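Local structure of membrane lipoprotein family protein (Aeropyrum pernix, 4PEV) at residues S54-F59 with G110-I115; L114-G119 with K137-D142; G188-M193 with T225-F230. The protein binds adenosine and probably serves as the extracellular solute-binding component of an ABC transporter for nucleosides. All coordinates share one frame; numbering follows the deposited sequence.

Interaction 1: residues S54-F59 with G110-I115; sequences SVLVLF and GEYDLI
V55 and L56 pair in parallel with L114 and I115, their CA atoms 5.1 and 4.8 Å apart respectively, and L56 N donates to L114 O. V55 and L114 put their side chains on one face of the sheet, whereas L56 and I115 share the other. Before this short ladder, the turn that leads into the second strand wraps round S54 and holds its backbone and hydroxyl together. S54 N donates to D113 OD2 over 2.8 Å, approaching the carboxylate oxygen from its anti side and 16° out of the carboxylate plane. D113 returns a bond through its own backbone, D113 N to S54 O (2.9 Å). CG of D113 lies beside its backbone N (chi1 -57°), which keeps the carboxylate close to the same serine. The S54 hydroxyl makes a third link, OG donating a hydrogen bond to E111 O at 2.8 Å. S54 thus makes three bonds, through N, O and OG, two to D113 and one to E111, on either side of Y112 in sequence.

Y112 lies across the start of the strand. CB of L56 sits over the centre of its ring, 3.6 Å from the centroid and 11° off the normal, a CH-pi contact; CB of E111 lies over the opposite face, displaced toward the rim. The methyls of L56 reach the phenol end of the same ring. Farther along, L58 and I115 run side by side, with L58 CD2 4.0 Å from I115 CG2.

This is the pairing of strands 54-59 and 114-118 in a parallel alpha/beta sheet. Strand 87-91 flanks 54-59 on its other edge, V55 and V57 bonding to V89, while helix 99-108 packs over L56, L58 and I115.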
loop_
_atom_site.group_PDB
_atom_site.type_symbol
_atom_site.label_atom_id
_atom_site.label_comp_id
_atom_site.label_asym_id
_atom_site.label_seq_id
_atom_site.Cartn_x
_atom_site.Cartn_y
_atom_site.Cartn_z
ATOM N N SER C 54 -21.262 -11.762 -13.689
ATOM C CA SER C 54 -20.180 -11.367 -14.559
ATOM C C SER C 54 -19.543 -10.076 -14.054
ATOM O O SER C 54 -20.248 -9.096 -13.804
ATOM C CB SER C 54 -20.774 -11.166 -15.943
ATOM O OG SER C 54 -19.831 -10.597 -16.814
ATOM N N VAL C 55 -18.219 -10.072 -13.899
ATOM C CA VAL C 55 -17.521 -8.936 -13.306
ATOM C C VAL C 55 -16.360 -8.535 -14.195
ATOM O O VAL C 55 -15.680 -9.385 -14.777
ATOM C CB VAL C 55 -16.994 -9.248 -11.891
ATOM C CG1 VAL C 55 -16.268 -8.052 -11.296
ATOM C CG2 VAL C 55 -18.122 -9.640 -10.952
ATOM N N LEU C 56 -16.157 -7.224 -14.307
ATOM C CA LEU C 56 -15.021 -6.667 -15.013
ATOM C C LEU C 56 -14.142 -6.000 -13.982
ATOM O O LEU C 56 -14.611 -5.164 -13.205
ATOM C CB LEU C 56 -15.466 -5.634 -16.046
ATOM C CG LEU C 56 -14.344 -5.009 -16.884
ATOM C CD1 LEU C 56 -13.641 -6.033 -17.774
ATOM C CD2 LEU C 56 -14.907 -3.879 -17.719
ATOM N N VAL C 57 -12.873 -6.390 -13.967
ATOM C CA VAL C 57 -11.879 -5.750 -13.127
ATOM C C VAL C 57 -10.993 -4.952 -14.039
ATOM O O VAL C 57 -10.372 -5.489 -14.969
ATOM C CB VAL C 57 -11.022 -6.745 -12.352
ATOM C CG1 VAL C 57 -9.972 -5.992 -11.527
ATOM C CG2 VAL C 57 -11.901 -7.609 -11.454
ATOM N N LEU C 58 -10.934 -3.664 -13.756
ATOM C CA LEU C 58 -10.439 -2.696 -14.688
ATOM C C LEU C 58 -9.301 -1.988 -13.973
ATOM O O LEU C 58 -9.520 -1.198 -13.058
ATOM C CB LEU C 58 -11.600 -1.771 -15.070
ATOM C CG LEU C 58 -11.653 -0.961 -16.370
ATOM C CD1 LEU C 58 -10.890 -1.580 -17.531
ATOM C CD2 LEU C 58 -13.100 -0.716 -16.757
ATOM N N PHE C 59 -8.078 -2.334 -14.355
ATOM C CA PHE C 59 -6.905 -1.776 -13.735
ATOM C C PHE C 59 -6.619 -0.374 -14.227
ATOM O O PHE C 59 -7.114 0.094 -15.255
ATOM C CB PHE C 59 -5.677 -2.673 -13.952
ATOM C CG PHE C 59 -5.794 -4.030 -13.301
ATOM C CD1 PHE C 59 -5.859 -4.150 -11.909
ATOM C CD2 PHE C 59 -5.853 -5.187 -14.076
ATOM C CE1 PHE C 59 -5.983 -5.405 -11.304
ATOM C CE2 PHE C 59 -5.963 -6.439 -13.483
ATOM C CZ PHE C 59 -6.030 -6.551 -12.097
ATOM N N GLY C 110 -23.602 -3.735 -21.361
ATOM C CA GLY C 110 -24.541 -4.521 -20.573
ATOM C C GLY C 110 -24.087 -5.907 -20.152
ATOM O O GLY C 110 -24.907 -6.682 -19.685
ATOM N N GLU C 111 -22.794 -6.212 -20.282
ATOM C CA GLU C 111 -22.265 -7.575 -20.029
ATOM C C GLU C 111 -21.863 -7.821 -18.580
ATOM O O GLU C 111 -21.694 -8.977 -18.171
ATOM C CB GLU C 111 -21.006 -7.857 -20.852
ATOM C CG GLU C 111 -21.058 -7.628 -22.345
ATOM C CD GLU C 111 -19.724 -7.969 -22.988
ATOM O OE1 GLU C 111 -19.334 -9.152 -22.905
ATOM O OE2 GLU C 111 -19.054 -7.074 -23.564
ATOM N N TYR C 112 -21.668 -6.743 -17.824
ATOM C CA TYR C 112 -21.127 -6.838 -16.478
ATOM C C TYR C 112 -22.101 -6.356 -15.411
ATOM O O TYR C 112 -22.544 -5.211 -15.417
ATOM C CB TYR C 112 -19.816 -6.057 -16.381
ATOM C CG TYR C 112 -18.831 -6.526 -17.386
ATOM C CD1 TYR C 112 -18.179 -7.730 -17.224
ATOM C CD2 TYR C 112 -18.573 -5.788 -18.517
ATOM C CE1 TYR C 112 -17.293 -8.196 -18.176
ATOM C CE2 TYR C 112 -17.682 -6.225 -19.467
ATOM C CZ TYR C 112 -17.045 -7.426 -19.289
ATOM O OH TYR C 112 -16.159 -7.853 -20.236
ATOM N N ASP C 113 -22.395 -7.252 -14.478
ATOM C CA ASP C 113 -23.220 -6.939 -13.335
ATOM C C ASP C 113 -22.514 -5.922 -12.436
ATOM O O ASP C 113 -23.151 -5.048 -11.855
ATOM C CB ASP C 113 -23.569 -8.226 -12.588
ATOM C CG ASP C 113 -24.269 -9.244 -13.492
ATOM O OD1 ASP C 113 -25.504 -9.146 -13.711
ATOM O OD2 ASP C 113 -23.576 -10.135 -14.017
ATOM N N LEU C 114 -21.193 -6.023 -12.356
ATOM C CA LEU C 114 -20.362 -5.088 -11.590
ATOM C C LEU C 114 -19.110 -4.743 -12.406
ATOM O O LEU C 114 -18.511 -5.614 -13.067
ATOM C CB LEU C 114 -19.950 -5.713 -10.245
ATOM C CG LEU C 114 -19.142 -4.879 -9.242
ATOM C CD1 LEU C 114 -19.930 -3.697 -8.703
ATOM C CD2 LEU C 114 -18.675 -5.759 -8.096
ATOM N N ILE C 115 -18.735 -3.471 -12.369
ATOM C CA ILE C 115 -17.464 -3.047 -12.910
ATOM C C ILE C 115 -16.628 -2.604 -11.719
ATOM O O ILE C 115 -17.034 -1.715 -10.968
ATOM C CB ILE C 115 -17.624 -1.934 -13.960
ATOM C CG1 ILE C 115 -18.404 -2.470 -15.170
ATOM C CG2 ILE C 115 -16.259 -1.415 -14.417
ATOM C CD1 ILE C 115 -18.695 -1.425 -16.226
#

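Interaction 2: residues L114-G119 with K137-D142; sequences LIVLVG and KYALID. With ADN (adenosine), chain F.
Parallel strands join I115 to Y138 and L117 to L140 on one face of the sheet, and V116 to A139 and V118 to I141 on the other. The strand axes lie 4.7 Å apart at an angle of 17°. In the tightly packed middle, A139 bonds to I115 and L117 (A139 N to I115 O, L117 N to A139 O), and L117 accepts from I141 N, the parallel-strand stagger. Y138 and I115 lie side by side, CD1 of the ring 3.9 Å from I115 CB; the phenol oxygen is bonded to S107. L140, its CG anti to the backbone N (chi1 -175°), brings CD1 to 3.9 Å from L117 CB. On the other face, V116 CG1 meets I141 CG1 at 4.0 Å.

Both ends are looser. At K137 the side chain runs away from L114 and is partly exposed. At the other end the strands part, the CA atoms of G119 and D142 being 5.5 Å apart, and G119 N reaches I141 O by a bent bond of 137°. The backbone angles of G119 call for glycine, and a CB there would crowd adenosine C2. D142 faces the ligand: its OD2 accepts a hydrogen bond from adenosine O2' (2.8 Å), while OD1 forms a salt bridge with K299, which also bonds the ligand and so ties the two together.

The pair is the two-strand part of the beta-alpha-beta crossover through helix 123-132, which packs on L117, Y138 and L140. Helix 69-84 lies against V118 on the other face, and strand 54-59 borders 114-118.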
loop_
_atom_site.group_PDB
_atom_site.type_symbol
_atom_site.label_atom_id
_atom_site.label_comp_id
_atom_site.label_asym_id
_atom_site.label_seq_id
_atom_site.Cartn_x
_atom_site.Cartn_y
_atom_site.Cartn_z
ATOM N N LEU C 114 -21.193 -6.023 -12.356
ATOM C CA LEU C 114 -20.362 -5.088 -11.590
ATOM C C LEU C 114 -19.110 -4.743 -12.406
ATOM O O LEU C 114 -18.511 -5.614 -13.067
ATOM C CB LEU C 114 -19.950 -5.713 -10.245
ATOM C CG LEU C 114 -19.142 -4.879 -9.242
ATOM C CD1 LEU C 114 -19.930 -3.697 -8.703
ATOM C CD2 LEU C 114 -18.675 -5.759 -8.096
ATOM N N ILE C 115 -18.735 -3.471 -12.369
ATOM C CA ILE C 115 -17.464 -3.047 -12.910
ATOM C C ILE C 115 -16.628 -2.604 -11.719
ATOM O O ILE C 115 -17.034 -1.715 -10.968
ATOM C CB ILE C 115 -17.624 -1.934 -13.960
ATOM C CG1 ILE C 115 -18.404 -2.470 -15.170
ATOM C CG2 ILE C 115 -16.259 -1.415 -14.417
ATOM C CD1 ILE C 115 -18.695 -1.425 -16.226
ATOM N N VAL C 116 -15.478 -3.254 -11.541
ATOM C CA VAL C 116 -14.580 -2.965 -10.438
ATOM C C VAL C 116 -13.425 -2.123 -10.944
ATOM O O VAL C 116 -12.727 -2.512 -11.875
ATOM C CB VAL C 116 -14.032 -4.250 -9.804
ATOM C CG1 VAL C 116 -13.030 -3.917 -8.710
ATOM C CG2 VAL C 116 -15.170 -5.079 -9.240
ATOM N N LEU C 117 -13.217 -0.975 -10.313
ATOM C CA LEU C 117 -12.246 -0.008 -10.799
ATOM C C LEU C 117 -11.103 0.135 -9.806
ATOM O O LEU C 117 -11.272 0.676 -8.710
ATOM C CB LEU C 117 -12.941 1.333 -11.056
ATOM C CG LEU C 117 -14.069 1.263 -12.096
ATOM C CD1 LEU C 117 -14.858 2.553 -12.102
ATOM C CD2 LEU C 117 -13.531 0.960 -13.486
ATOM N N VAL C 118 -9.934 -0.352 -10.212
ATOM C CA VAL C 118 -8.796 -0.514 -9.301
ATOM C C VAL C 118 -7.801 0.636 -9.439
ATOM O O VAL C 118 -6.859 0.571 -10.236
ATOM C CB VAL C 118 -8.075 -1.874 -9.530
ATOM C CG1 VAL C 118 -6.854 -2.025 -8.629
ATOM C CG2 VAL C 118 -9.025 -3.029 -9.283
ATOM N N GLY C 119 -8.008 1.672 -8.637
ATOM C CA GLY C 119 -7.044 2.744 -8.529
ATOM C C GLY C 119 -7.688 4.111 -8.562
ATOM O O GLY C 119 -8.718 4.320 -9.208
ATOM N N LYS C 137 -23.780 -0.985 -11.986
ATOM C CA LYS C 137 -23.106 -0.909 -10.685
ATOM C C LYS C 137 -21.593 -0.881 -10.833
ATOM O O LYS C 137 -21.036 -1.612 -11.646
ATOM C CB LYS C 137 -23.457 -2.093 -9.805
ATOM C CG LYS C 137 -24.909 -2.489 -9.856
ATOM C CD LYS C 137 -25.307 -3.247 -8.600
ATOM C CE LYS C 137 -26.533 -4.115 -8.844
ATOM N NZ LYS C 137 -26.224 -5.239 -9.778
ATOM N N TYR C 138 -20.949 -0.052 -10.004
ATOM C CA TYR C 138 -19.502 0.156 -10.010
ATOM C C TYR C 138 -18.937 0.014 -8.610
ATOM O O TYR C 138 -19.554 0.465 -7.658
ATOM C CB TYR C 138 -19.177 1.563 -10.470
ATOM C CG TYR C 138 -19.669 1.922 -11.852
ATOM C CD1 TYR C 138 -18.924 1.615 -12.975
ATOM C CD2 TYR C 138 -20.866 2.600 -12.031
ATOM C CE1 TYR C 138 -19.366 1.952 -14.232
ATOM C CE2 TYR C 138 -21.309 2.957 -13.284
ATOM C CZ TYR C 138 -20.558 2.625 -14.376
ATOM O OH TYR C 138 -20.994 2.967 -15.625
ATOM N N ALA C 139 -17.754 -0.588 -8.485
ATOM C CA ALA C 139 -16.967 -0.470 -7.253
ATOM C C ALA C 139 -15.655 0.246 -7.558
ATOM O O ALA C 139 -14.905 -0.168 -8.425
ATOM C CB ALA C 139 -16.714 -1.825 -6.622
ATOM N N LEU C 140 -15.417 1.355 -6.870
ATOM C CA LEU C 140 -14.176 2.101 -7.005
ATOM C C LEU C 140 -13.291 1.697 -5.850
ATOM O O LEU C 140 -13.713 1.770 -4.705
ATOM C CB LEU C 140 -14.460 3.599 -6.962
ATOM C CG LEU C 140 -13.290 4.556 -7.215
ATOM C CD1 LEU C 140 -12.428 4.155 -8.415
ATOM C CD2 LEU C 140 -13.805 5.978 -7.395
ATOM N N ILE C 141 -12.079 1.234 -6.143
ATOM C CA ILE C 141 -11.156 0.791 -5.090
ATOM C C ILE C 141 -10.025 1.803 -4.914
ATOM O O ILE C 141 -9.453 2.280 -5.904
ATOM C CB ILE C 141 -10.535 -0.587 -5.388
ATOM C CG1 ILE C 141 -11.597 -1.609 -5.829
ATOM C CG2 ILE C 141 -9.763 -1.096 -4.183
ATOM C CD1 ILE C 141 -12.764 -1.789 -4.878
ATOM N N ASP C 142 -9.731 2.121 -3.646
ATOM C CA ASP C 142 -8.667 3.052 -3.249
ATOM C C ASP C 142 -9.024 4.510 -3.544
ATOM O O ASP C 142 -8.150 5.376 -3.572
ATOM C CB ASP C 142 -7.337 2.669 -3.924
ATOM C CG ASP C 142 -6.108 3.075 -3.107
ATOM O OD1 ASP C 142 -6.099 2.818 -1.883
ATOM O OD2 ASP C 142 -5.138 3.626 -3.694
HETATM O "O5'" ADN F . 2.146 0.484 -3.830
HETATM C "C5'" ADN F . 1.824 1.562 -2.929
HETATM C "C4'" ADN F . 0.476 2.247 -3.176
HETATM O "O4'" ADN F . 0.442 2.929 -4.433
HETATM C "C3'" ADN F . -0.763 1.356 -3.204
HETATM O "O3'" ADN F . -1.217 1.015 -1.890
HETATM C "C2'" ADN F . -1.751 2.210 -3.992
HETATM O "O2'" ADN F . -2.417 3.193 -3.187
HETATM C "C1'" ADN F . -0.866 2.900 -4.996
HETATM N N9 ADN F . -0.807 2.147 -6.263
HETATM C C8 ADN F . -0.053 1.057 -6.539
HETATM N N7 ADN F . -0.243 0.637 -7.819
HETATM C C5 ADN F . -1.134 1.488 -8.371
HETATM C C6 ADN F . -1.799 1.649 -9.681
HETATM N N6 ADN F . -1.534 0.783 -10.678
HETATM N N1 ADN F . -2.677 2.670 -9.841
HETATM C C2 ADN F . -2.964 3.539 -8.848
HETATM N N3 ADN F . -2.402 3.454 -7.635
HETATM C C4 ADN F . -1.505 2.474 -7.341
#

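Interaction 3: residues G188-M193 with T225-F230; sequences GAVAGM and TYTGRF. With ADN (adenosine), chain F.
Between G192 and adenosine lies the ring of F230. CA of G192 sits over one face, 4.2 Å from the centroid, in a CH-pi contact, with M193 N over the same face nearer the rim. On the opposite face adenosine C4 lies 3.4 Å above the ring plane, over its centre, and the base is turned only about 10° from parallel. M193, a selenomethionine, meets the ring obliquely, SE 5.0 Å from the centroid in a Met-aromatic contact; its CG touches CE2 at 3.7 Å. The Y226 ring is approached differently: G192 O lies at its edge, in plane, 3.4 Å from CD1. A CB on G192 would point at F230 CE1, consistent with a glycine here. An alanine in place of F230 would probably leave one face of the adenine without its aromatic partner and open a gap beside G192 and M193.

Beyond the rings, T227 closes the turn. Its OG1 stands between the backbone N and the carbonyl carbon (chi1 64°) and donates to A191 O on a lone pair in the carbonyl plane; T227 N reaches the same oxygen from above that plane, each bond being 2.8 Å. Two donors therefore grip one carbonyl. OG1 also accepts from R229 N, an ST turn, and G228 N bonds to G192 O.

Strands 186-191 and 222-226 are the parallel pair of a beta-alpha-beta unit, linked by helix 196-214, which packs on A191 and Y226. Helix 233-245 lies against T225 and T227 on the other face, strand 248-254 borders 186-191, and Y226 OH is hydrogen-bonded to Y404 of helix 401-412.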
loop_
_atom_site.group_PDB
_atom_site.type_symbol
_atom_site.label_atom_id
_atom_site.label_comp_id
_atom_site.label_asym_id
_atom_site.label_seq_id
_atom_site.Cartn_x
_atom_site.Cartn_y
_atom_site.Cartn_z
ATOM N N GLY C 188 13.336 6.198 4.635
ATOM C CA GLY C 188 13.085 6.629 3.277
ATOM C C GLY C 188 11.857 5.994 2.698
ATOM O O GLY C 188 11.272 5.095 3.297
ATOM N N ALA C 189 11.463 6.486 1.530
ATOM C CA ALA C 189 10.370 5.890 0.778
ATOM C C ALA C 189 10.519 6.246 -0.674
ATOM O O ALA C 189 10.814 7.392 -0.995
ATOM C CB ALA C 189 9.029 6.386 1.286
ATOM N N VAL C 190 10.337 5.253 -1.541
ATOM C CA VAL C 190 10.281 5.474 -2.970
ATOM C C VAL C 190 8.820 5.356 -3.334
ATOM O O VAL C 190 8.222 4.287 -3.162
ATOM C CB VAL C 190 11.104 4.439 -3.762
ATOM C CG1 VAL C 190 11.005 4.729 -5.260
ATOM C CG2 VAL C 190 12.558 4.439 -3.294
ATOM N N ALA C 191 8.253 6.462 -3.820
ATOM C CA ALA C 191 6.820 6.559 -4.056
ATOM C C ALA C 191 6.533 6.611 -5.535
ATOM O O ALA C 191 7.418 6.921 -6.336
ATOM C CB ALA C 191 6.259 7.791 -3.374
ATOM N N GLY C 192 5.293 6.295 -5.888
ATOM C CA GLY C 192 4.847 6.367 -7.271
ATOM C C GLY C 192 4.370 7.764 -7.594
ATOM O O GLY C 192 5.127 8.721 -7.495
HETATM N N MSE C 193 3.098 7.882 -7.954
HETATM C CA MSE C 193 2.542 9.157 -8.398
HETATM C C MSE C 193 2.094 10.012 -7.252
HETATM O O MSE C 193 1.689 9.512 -6.192
HETATM C CB MSE C 193 1.323 8.917 -9.274
HETATM C CG MSE C 193 1.650 8.093 -10.510
HETATM SE SE MSE C 193 0.011 7.940 -11.601
HETATM C CE MSE C 193 0.195 9.706 -12.491
ATOM N N THR C 225 10.576 10.333 -1.843
ATOM C CA THR C 225 10.702 10.643 -3.260
ATOM C C THR C 225 9.549 10.084 -4.103
ATOM O O THR C 225 9.368 8.856 -4.214
ATOM C CB THR C 225 12.028 10.103 -3.816
ATOM O OG1 THR C 225 13.087 10.477 -2.932
ATOM C CG2 THR C 225 12.301 10.662 -5.219
ATOM N N TYR C 226 8.776 10.993 -4.698
ATOM C CA TYR C 226 7.882 10.641 -5.792
ATOM C C TYR C 226 8.704 10.367 -7.048
ATOM O O TYR C 226 9.498 11.203 -7.460
ATOM C CB TYR C 226 6.899 11.763 -6.060
ATOM C CG TYR C 226 5.844 11.881 -5.001
ATOM C CD1 TYR C 226 4.902 10.860 -4.812
ATOM C CD2 TYR C 226 5.777 13.002 -4.182
ATOM C CE1 TYR C 226 3.919 10.961 -3.843
ATOM C CE2 TYR C 226 4.808 13.114 -3.209
ATOM C CZ TYR C 226 3.879 12.097 -3.036
ATOM O OH TYR C 226 2.909 12.221 -2.055
ATOM N N THR C 227 8.528 9.179 -7.622
ATOM C CA THR C 227 9.095 8.829 -8.921
ATOM C C THR C 227 8.154 9.251 -10.036
ATOM O O THR C 227 8.591 9.503 -11.155
ATOM C CB THR C 227 9.279 7.316 -9.081
ATOM O OG1 THR C 227 7.991 6.681 -9.060
ATOM C CG2 THR C 227 10.167 6.761 -7.985
ATOM N N GLY C 228 6.863 9.281 -9.739
ATOM C CA GLY C 228 5.866 9.745 -10.691
ATOM C C GLY C 228 5.201 8.628 -11.474
ATOM O O GLY C 228 4.258 8.863 -12.234
ATOM N N ARG C 229 5.685 7.407 -11.301
ATOM C CA ARG C 229 5.153 6.282 -12.037
ATOM C C ARG C 229 4.900 5.139 -11.059
ATOM O O ARG C 229 5.510 5.086 -9.995
ATOM C CB ARG C 229 6.121 5.937 -13.183
ATOM C CG ARG C 229 6.043 6.971 -14.323
ATOM C CD ARG C 229 7.107 6.892 -15.422
ATOM N NE ARG C 229 7.180 5.581 -16.079
ATOM C CZ ARG C 229 6.265 5.075 -16.912
ATOM N NH1 ARG C 229 5.171 5.757 -17.227
ATOM N NH2 ARG C 229 6.442 3.865 -17.439
ATOM N N PHE C 230 3.945 4.274 -11.386
ATOM C CA PHE C 230 3.677 3.056 -10.602
ATOM C C PHE C 230 4.148 1.788 -11.303
ATOM O O PHE C 230 4.078 0.708 -10.737
ATOM C CB PHE C 230 2.191 2.901 -10.358
ATOM C CG PHE C 230 1.673 3.730 -9.234
ATOM C CD1 PHE C 230 2.131 3.528 -7.943
ATOM C CD2 PHE C 230 0.683 4.689 -9.454
ATOM C CE1 PHE C 230 1.635 4.282 -6.891
ATOM C CE2 PHE C 230 0.192 5.445 -8.409
ATOM C CZ PHE C 230 0.665 5.239 -7.126
HETATM O "O5'" ADN F . 2.146 0.484 -3.830
HETATM C "C5'" ADN F . 1.824 1.562 -2.929
HETATM C "C4'" ADN F . 0.476 2.247 -3.176
HETATM O "O4'" ADN F . 0.442 2.929 -4.433
HETATM C "C3'" ADN F . -0.763 1.356 -3.204
HETATM O "O3'" ADN F . -1.217 1.015 -1.890
HETATM C "C2'" ADN F . -1.751 2.210 -3.992
HETATM O "O2'" ADN F . -2.417 3.193 -3.187
HETATM C "C1'" ADN F . -0.866 2.900 -4.996
HETATM N N9 ADN F . -0.807 2.147 -6.263
HETATM C C8 ADN F . -0.053 1.057 -6.539
HETATM N N7 ADN F . -0.243 0.637 -7.819
HETATM C C5 ADN F . -1.134 1.488 -8.371
HETATM C C6 ADN F . -1.799 1.649 -9.681
HETATM N N6 ADN F . -1.534 0.783 -10.678
HETATM N N1 ADN F . -2.677 2.670 -9.841
HETATM C C2 ADN F . -2.964 3.539 -8.848
HETATM N N3 ADN F . -2.402 3.454 -7.635
HETATM C C4 ADN F . -1.505 2.474 -7.341
#

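How the interactions relate
Interactions 1 and 2 are neighbours in one parallel sheet, their centres 9 Å apart, and share strand 114-118, which runs between 54-59 and 137-141. Interaction 3 comes later in the chain and belongs to a second, mixed sheet; its centre lies about 30 Å from that of interaction 1 and 24 Å from that of interaction 2. The two sheets form separate lobes, as in type I periplasmic binding proteins. Interactions 2 and 3 do not touch, their nearest atoms being about 7 Å apart, yet both reach the same adenosine, one at the ribose O2' and the other mainly over the base. The ligand thus bridges the strand ends of both lobes, consistent with a closed, solute-loaded form.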